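Local coordinates for protein sucrose 6(F)-phosphate phosphorylase (Thermoanaerobacterium thermosaccharolyticum DSM 571, PDB 6S9V) that belongs to the alpha-amylase family of carbohydrate-active enzymes and is built around a closed, eight-stranded parallel beta/alpha barrel, at residues Leu97-Val102 / Val208-Val213; Tyr271-Pro276 / Phe303-Cys308. One frame throughout, in Å; residues are numbered along the deposited sequence.

Overall arrangement
Both contacts sit in the same parallel beta/alpha barrel, at the C-terminal ends of neighbouring strands. Interaction 1 (97-102 with 208-213) joins strands 92-97 and 207-210, the third and fourth staves. Interaction 2 (271-276 with 303-308) joins strands 269-271 and 302-304, the sixth and seventh. Along the chain they follow in series, the first closing before the second opens. Their centres are about 19 Å apart, yet they meet inside the barrel, where CD of Arg209 packs against OH of Tyr271 at 3.1 Å. Interaction 1 contributes to the pocket that holds a bound BTB molecule; interaction 2 ties the start of helix 275-285 to its neighbouring strand.

Interaction 1 of 2, residues Leu97-Val102 / Val208-Val213; sequences LMVNHV and VRLDAV. With BTB (2-[bis-(2-hydroxy-ethyl)-amino]-2-hydroxymethyl-propane-1,3-diol), chain C.
Where strands 92-97 and 207-210 of the alpha-amylase-type beta/alpha barrel end, at the rim that carries the active site in this family, Leu97 and Leu210 form a parallel bridge. Leu97 N donates an almost straight bond to Arg209 O (2.9 Å), and Asp211 N returns one to Leu97 O (3.1 Å). After this the backbones part, Met98 centring an inverse gamma turn and Leu210 to Val213 making a type II turn. The two leucines lie side by side on the outer face of the barrel, where Leu97 also packs on helix 187-202. CB of Leu97 is 3.5 Å from Val208 CG1. Farther on, Val99 branches both ways, CG1 reaching Leu210 CD2 and CG2 nestling by Val213 CB, with Phe234 of helix 230-244 against both valines.

On the pocket side Asp211 dominates. With CG anti to the backbone N (chi1 174°), its carboxylate projects toward the BTB molecule, in which O4 donates to Asp211 OD1 (2.5 Å) and O3 to Asp211 OD2 (2.6 Å). Arg209, extended through its first three torsions, lays its guanidinium beside Asp211, NH1 forming a salt bridge with OD1 in the guanidinium plane and on the anti side of the carboxylate; that same NH1 also pairs with Asp96. Asp63, His309 and Asp310 supply further bonds to BTB.

The His101 ring stands nearly perpendicular to the Asp211 carboxylate, their planes 84° apart, and its NE2 gives BTB O3 a weak bond. Asn100 ND2 donates a hydrogen bond to His101 ND1 in the ring plane at 3.1 Å, which should restrain the imidazole's rotation. A water bridges the two segments: it accepts from Asn100 N and donates to both Asp211 O and Asp211 OD2, the latter at 2.9 Å.

Interaction 2 of 2, residues Tyr271-Pro276 / Phe303-Cys308; sequences YDFILP and FTMLDC
Tyr271 and Phe303 pair as a parallel bridge, and just past it Asp272 N donates to Phe303 O at 2.9 Å along an almost linear N-H line (177°). Beyond that bond a water joins the backbones, accepting from Met305 N and donating to Asp272 O.

Tyr271 and Phe303 send their side chains to the same face of the sheet, into the barrel interior, where both also touch Leu250 and Gln390. CD1 of the Tyr271 ring comes obliquely to within 3.9 Å of Phe303 CB. Met305 is the main wedge. Straight at chi2 and then bent at chi3 (93°), its chain brings the methyl Met305 CE in between the two aromatic side chains of the other segment, 3.2 Å from Tyr271 CD1 and 3.5 Å from Phe273 CE1. The Tyr271 and Met305 side chains cross at about a right angle. The sulfur makes an oblique Met-aromatic contact with Phe273, Met305 SD lying 5.2 Å from the centroid of the Phe273 ring. Tyr271 CB sits over the rim of one face of the Phe273 ring, which also stacks with His254.

These are the sixth and seventh strands of the beta/alpha barrel, and the first of them runs on through a short loop into helix 275-285. Asp272 caps that helix: its OD1 accepts from Leu275 N, which comes from above the carboxylate plane, and from Ile274 N, which arrives nearly along the C-O axis. Tyr294 OH adds a further bond to OD1, and Arg298 forms a salt bridge with OD2.

Leu275 turns CD2 onto Thr304 CB at 4.1 Å. Pro276 lays its ring along the chain leaving the strand, with CG 4.0 Å from Met305 CG and CB 3.4 Å from Leu306 O.

Interaction 1 of 2, residues Leu97-Val102 / Val208-Val213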
loop_
_atom_site.group_PDB
_atom_site.type_symbol
_atom_site.label_atom_id
_atom_site.label_comp_id
_atom_site.label_asym_id
_atom_site.label_seq_id
_atom_site.Cartn_x
_atom_site.Cartn_y
_atom_site.Cartn_z
ATOM N N LEU A 97 -1.925 8.000 -7.206
ATOM C CA LEU A 97 -2.942 8.578 -8.073
ATOM C C LEU A 97 -4.286 8.011 -7.634
ATOM O O LEU A 97 -4.482 6.790 -7.639
ATOM C CB LEU A 97 -2.665 8.255 -9.543
ATOM C CG LEU A 97 -3.706 8.742 -10.547
ATOM C CD1 LEU A 97 -3.857 10.263 -10.440
ATOM C CD2 LEU A 97 -3.319 8.328 -11.956
ATOM N N MET A 98 -5.193 8.886 -7.211
ATOM C CA MET A 98 -6.516 8.449 -6.760
ATOM C C MET A 98 -7.405 8.313 -7.991
ATOM O O MET A 98 -8.237 9.168 -8.316
ATOM C CB MET A 98 -7.080 9.416 -5.730
ATOM C CG MET A 98 -6.662 9.081 -4.277
ATOM S SD MET A 98 -4.876 8.917 -3.944
ATOM C CE MET A 98 -4.333 10.627 -4.073
ATOM N N VAL A 99 -7.227 7.193 -8.698
ATOM C CA VAL A 99 -7.962 7.000 -9.937
ATOM C C VAL A 99 -9.462 6.886 -9.693
ATOM O O VAL A 99 -10.247 7.064 -10.631
ATOM C CB VAL A 99 -7.481 5.755 -10.718
ATOM C CG1 VAL A 99 -6.087 5.970 -11.278
ATOM C CG2 VAL A 99 -7.532 4.511 -9.842
ATOM N N ASN A 100 -9.888 6.585 -8.462
ATOM C CA ASN A 100 -11.301 6.329 -8.211
ATOM C C ASN A 100 -12.085 7.568 -7.805
ATOM O O ASN A 100 -13.296 7.616 -8.043
ATOM C CB ASN A 100 -11.472 5.255 -7.122
ATOM C CG ASN A 100 -12.930 4.858 -6.910
ATOM O OD1 ASN A 100 -13.557 4.258 -7.784
ATOM N ND2 ASN A 100 -13.470 5.178 -5.736
ATOM N N HIS A 101 -11.446 8.570 -7.200
ATOM C CA HIS A 101 -12.216 9.665 -6.614
ATOM C C HIS A 101 -11.361 10.911 -6.441
ATOM O O HIS A 101 -10.127 10.853 -6.423
ATOM C CB HIS A 101 -12.826 9.252 -5.268
ATOM C CG HIS A 101 -11.845 8.616 -4.330
ATOM N ND1 HIS A 101 -11.806 7.256 -4.105
ATOM C CD2 HIS A 101 -10.868 9.154 -3.561
ATOM C CE1 HIS A 101 -10.844 6.984 -3.239
ATOM N NE2 HIS A 101 -10.261 8.120 -2.893
ATOM N N VAL A 102 -12.057 12.045 -6.303
ATOM C CA VAL A 102 -11.452 13.361 -6.113
ATOM C C VAL A 102 -12.249 14.095 -5.037
ATOM O O VAL A 102 -13.414 13.789 -4.775
ATOM C CB VAL A 102 -11.431 14.159 -7.442
ATOM C CG1 VAL A 102 -12.849 14.557 -7.850
ATOM C CG2 VAL A 102 -10.520 15.371 -7.349
ATOM N N VAL A 208 3.883 5.027 -9.766
ATOM C CA VAL A 208 2.605 5.588 -9.344
ATOM C C VAL A 208 1.726 4.455 -8.841
ATOM O O VAL A 208 1.464 3.487 -9.569
ATOM C CB VAL A 208 1.904 6.366 -10.466
ATOM C CG1 VAL A 208 0.464 6.690 -10.081
ATOM C CG2 VAL A 208 2.658 7.659 -10.746
ATOM N N ARG A 209 1.254 4.590 -7.608
ATOM C CA ARG A 209 0.334 3.645 -7.003
ATOM C C ARG A 209 -1.088 4.033 -7.385
ATOM O O ARG A 209 -1.505 5.175 -7.173
ATOM C CB ARG A 209 0.507 3.671 -5.483
ATOM C CG ARG A 209 -0.476 2.833 -4.659
ATOM C CD ARG A 209 -0.175 3.058 -3.170
ATOM N NE ARG A 209 -0.954 2.225 -2.253
ATOM C CZ ARG A 209 -2.205 2.480 -1.874
ATOM N NH1 ARG A 209 -2.851 3.539 -2.358
ATOM N NH2 ARG A 209 -2.811 1.667 -1.018
ATOM N N LEU A 210 -1.830 3.084 -7.948
ATOM C CA LEU A 210 -3.227 3.308 -8.312
ATOM C C LEU A 210 -4.101 2.940 -7.120
ATOM O O LEU A 210 -4.435 1.771 -6.907
ATOM C CB LEU A 210 -3.598 2.493 -9.544
ATOM C CG LEU A 210 -2.831 2.817 -10.829
ATOM C CD1 LEU A 210 -3.504 2.159 -12.007
ATOM C CD2 LEU A 210 -2.713 4.315 -11.069
ATOM N N ASP A 211 -4.504 3.953 -6.361
ATOM C CA ASP A 211 -5.305 3.739 -5.168
ATOM C C ASP A 211 -6.708 3.262 -5.536
ATOM O O ASP A 211 -7.351 3.823 -6.427
ATOM C CB ASP A 211 -5.389 5.041 -4.372
ATOM C CG ASP A 211 -6.321 4.936 -3.184
ATOM O OD1 ASP A 211 -6.003 4.177 -2.247
ATOM O OD2 ASP A 211 -7.367 5.619 -3.179
ATOM N N ALA A 212 -7.177 2.222 -4.845
ATOM C CA ALA A 212 -8.558 1.765 -4.958
ATOM C C ALA A 212 -8.936 1.483 -6.410
ATOM O O ALA A 212 -10.087 1.646 -6.809
ATOM C CB ALA A 212 -9.524 2.784 -4.339
ATOM N N VAL A 213 -7.969 1.024 -7.210
ATOM C CA VAL A 213 -8.233 0.844 -8.635
ATOM C C VAL A 213 -9.335 -0.186 -8.859
ATOM O O VAL A 213 -10.087 -0.101 -9.839
ATOM C CB VAL A 213 -6.932 0.462 -9.372
ATOM C CG1 VAL A 213 -6.448 -0.919 -8.954
ATOM C CG2 VAL A 213 -7.140 0.542 -10.890
HETATM C C1 BTB C . -10.508 5.070 0.594
HETATM O O1 BTB C . -10.665 5.761 1.802
HETATM C C2 BTB C . -9.055 4.582 0.459
HETATM C C3 BTB C . -8.158 5.776 0.136
HETATM O O3 BTB C . -8.612 6.387 -1.059
HETATM C C4 BTB C . -8.979 3.609 -0.725
HETATM O O4 BTB C . -7.686 3.074 -0.736
HETATM N N BTB C . -8.587 3.877 1.686
HETATM C C5 BTB C . -9.558 2.879 2.149
HETATM C C6 BTB C . -8.809 1.748 2.860
HETATM O O6 BTB C . -7.969 1.107 1.932
HETATM C C7 BTB C . -8.204 4.739 2.802
HETATM C C8 BTB C . -6.668 4.864 2.876
HETATM O O8 BTB C . -6.073 3.674 2.420
HETATM O O HOH W 1 -8.514 6.241 -5.784
#

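Interaction 2 of 2, residues Tyr271-Pro276 / Phe303-Cys308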
loop_
_atom_site.group_PDB
_atom_site.type_symbol
_atom_site.label_atom_id
_atom_site.label_comp_id
_atom_site.label_asym_id
_atom_site.label_seq_id
_atom_site.Cartn_x
_atom_site.Cartn_y
_atom_site.Cartn_z
ATOM N N TYR A 271 0.974 -5.452 -5.073
ATOM C CA TYR A 271 1.455 -5.563 -3.710
ATOM C C TYR A 271 1.299 -6.995 -3.216
ATOM O O TYR A 271 0.295 -7.656 -3.494
ATOM C CB TYR A 271 0.676 -4.650 -2.770
ATOM C CG TYR A 271 1.039 -3.194 -2.842
ATOM C CD1 TYR A 271 2.207 -2.726 -2.252
ATOM C CD2 TYR A 271 0.202 -2.283 -3.467
ATOM C CE1 TYR A 271 2.538 -1.386 -2.298
ATOM C CE2 TYR A 271 0.524 -0.945 -3.522
ATOM C CZ TYR A 271 1.692 -0.501 -2.932
ATOM O OH TYR A 271 2.022 0.829 -2.983
ATOM N N ASP A 272 2.264 -7.448 -2.434
ATOM C CA ASP A 272 2.161 -8.753 -1.791
ATOM C C ASP A 272 1.334 -8.578 -0.519
ATOM O O ASP A 272 1.856 -8.244 0.541
ATOM C CB ASP A 272 3.542 -9.321 -1.493
ATOM C CG ASP A 272 3.486 -10.779 -1.069
ATOM O OD1 ASP A 272 2.436 -11.197 -0.542
ATOM O OD2 ASP A 272 4.479 -11.511 -1.281
ATOM N N PHE A 273 0.023 -8.783 -0.635
ATOM C CA PHE A 273 -0.879 -8.649 0.507
ATOM C C PHE A 273 -1.101 -9.960 1.253
ATOM O O PHE A 273 -1.898 -9.995 2.202
ATOM C CB PHE A 273 -2.219 -8.073 0.047
ATOM C CG PHE A 273 -2.178 -6.580 -0.260
ATOM C CD1 PHE A 273 -1.502 -5.685 0.573
ATOM C CD2 PHE A 273 -2.813 -6.083 -1.386
ATOM C CE1 PHE A 273 -1.479 -4.325 0.292
ATOM C CE2 PHE A 273 -2.793 -4.724 -1.676
ATOM C CZ PHE A 273 -2.127 -3.843 -0.843
ATOM N N ILE A 274 -0.414 -11.027 0.863
ATOM C CA ILE A 274 -0.510 -12.320 1.539
ATOM C C ILE A 274 0.634 -12.490 2.534
ATOM O O ILE A 274 0.452 -13.101 3.599
ATOM C CB ILE A 274 -0.526 -13.457 0.508
ATOM C CG1 ILE A 274 -1.833 -13.431 -0.286
ATOM C CG2 ILE A 274 -0.362 -14.814 1.174
ATOM C CD1 ILE A 274 -1.779 -14.207 -1.581
ATOM N N LEU A 275 1.813 -11.965 2.201
ATOM C CA LEU A 275 2.972 -12.136 3.073
ATOM C C LEU A 275 2.794 -11.544 4.468
ATOM O O LEU A 275 3.307 -12.145 5.427
ATOM C CB LEU A 275 4.206 -11.519 2.409
ATOM C CG LEU A 275 5.560 -11.837 3.038
ATOM C CD1 LEU A 275 5.954 -13.288 2.853
ATOM C CD2 LEU A 275 6.625 -10.904 2.466
ATOM N N PRO A 276 2.158 -10.382 4.659
ATOM C CA PRO A 276 2.095 -9.823 6.032
ATOM C C PRO A 276 1.464 -10.779 7.037
ATOM O O PRO A 276 2.045 -11.034 8.102
ATOM C CB PRO A 276 1.289 -8.527 5.844
ATOM C CG PRO A 276 1.529 -8.147 4.391
ATOM C CD PRO A 276 1.587 -9.463 3.660
ATOM N N PHE A 303 5.650 -5.879 -4.758
ATOM C CA PHE A 303 6.215 -5.057 -3.698
ATOM C C PHE A 303 5.838 -5.692 -2.371
ATOM O O PHE A 303 4.647 -5.873 -2.091
ATOM C CB PHE A 303 5.701 -3.629 -3.788
ATOM C CG PHE A 303 6.361 -2.825 -4.862
ATOM C CD1 PHE A 303 6.091 -3.080 -6.194
ATOM C CD2 PHE A 303 7.252 -1.821 -4.540
ATOM C CE1 PHE A 303 6.695 -2.333 -7.190
ATOM C CE2 PHE A 303 7.862 -1.074 -5.527
ATOM C CZ PHE A 303 7.587 -1.332 -6.855
ATOM N N THR A 304 6.843 -6.064 -1.582
ATOM C CA THR A 304 6.586 -6.732 -0.315
ATOM C C THR A 304 6.550 -5.735 0.834
ATOM O O THR A 304 7.110 -4.636 0.770
ATOM C CB THR A 304 7.636 -7.800 -0.008
ATOM O OG1 THR A 304 8.911 -7.182 0.213
ATOM C CG2 THR A 304 7.735 -8.805 -1.140
ATOM N N MET A 305 5.872 -6.143 1.900
ATOM C CA MET A 305 5.739 -5.312 3.080
ATOM C C MET A 305 5.401 -6.230 4.235
ATOM O O MET A 305 4.953 -7.361 4.043
ATOM C CB MET A 305 4.653 -4.255 2.899
ATOM C CG MET A 305 3.248 -4.857 2.916
ATOM S SD MET A 305 2.003 -3.755 2.243
ATOM C CE MET A 305 2.006 -4.312 0.545
ATOM N N LEU A 306 5.645 -5.734 5.445
ATOM C CA LEU A 306 4.992 -6.274 6.627
ATOM C C LEU A 306 3.875 -5.325 7.046
ATOM O O LEU A 306 2.697 -5.678 6.963
ATOM C CB LEU A 306 6.006 -6.491 7.753
ATOM C CG LEU A 306 7.170 -7.442 7.449
ATOM C CD1 LEU A 306 8.118 -7.542 8.632
ATOM C CD2 LEU A 306 6.679 -8.821 7.070
ATOM N N ASP A 307 4.238 -4.099 7.423
ATOM C CA ASP A 307 3.291 -3.035 7.701
ATOM C C ASP A 307 3.222 -2.046 6.534
ATOM O O ASP A 307 4.125 -1.957 5.698
ATOM C CB ASP A 307 3.654 -2.296 8.998
ATOM C CG ASP A 307 5.121 -1.884 9.075
ATOM O OD1 ASP A 307 5.920 -2.258 8.188
ATOM O OD2 ASP A 307 5.476 -1.160 10.037
ATOM N N CYS A 308 2.102 -1.334 6.471
ATOM C CA CYS A 308 1.906 -0.200 5.572
ATOM C C CYS A 308 0.974 0.774 6.288
ATOM O O CYS A 308 0.745 0.658 7.495
ATOM C CB CYS A 308 1.371 -0.671 4.213
ATOM S SG CYS A 308 -0.303 -1.343 4.240
HETATM O O HOH W 2 4.311 -8.259 1.620
#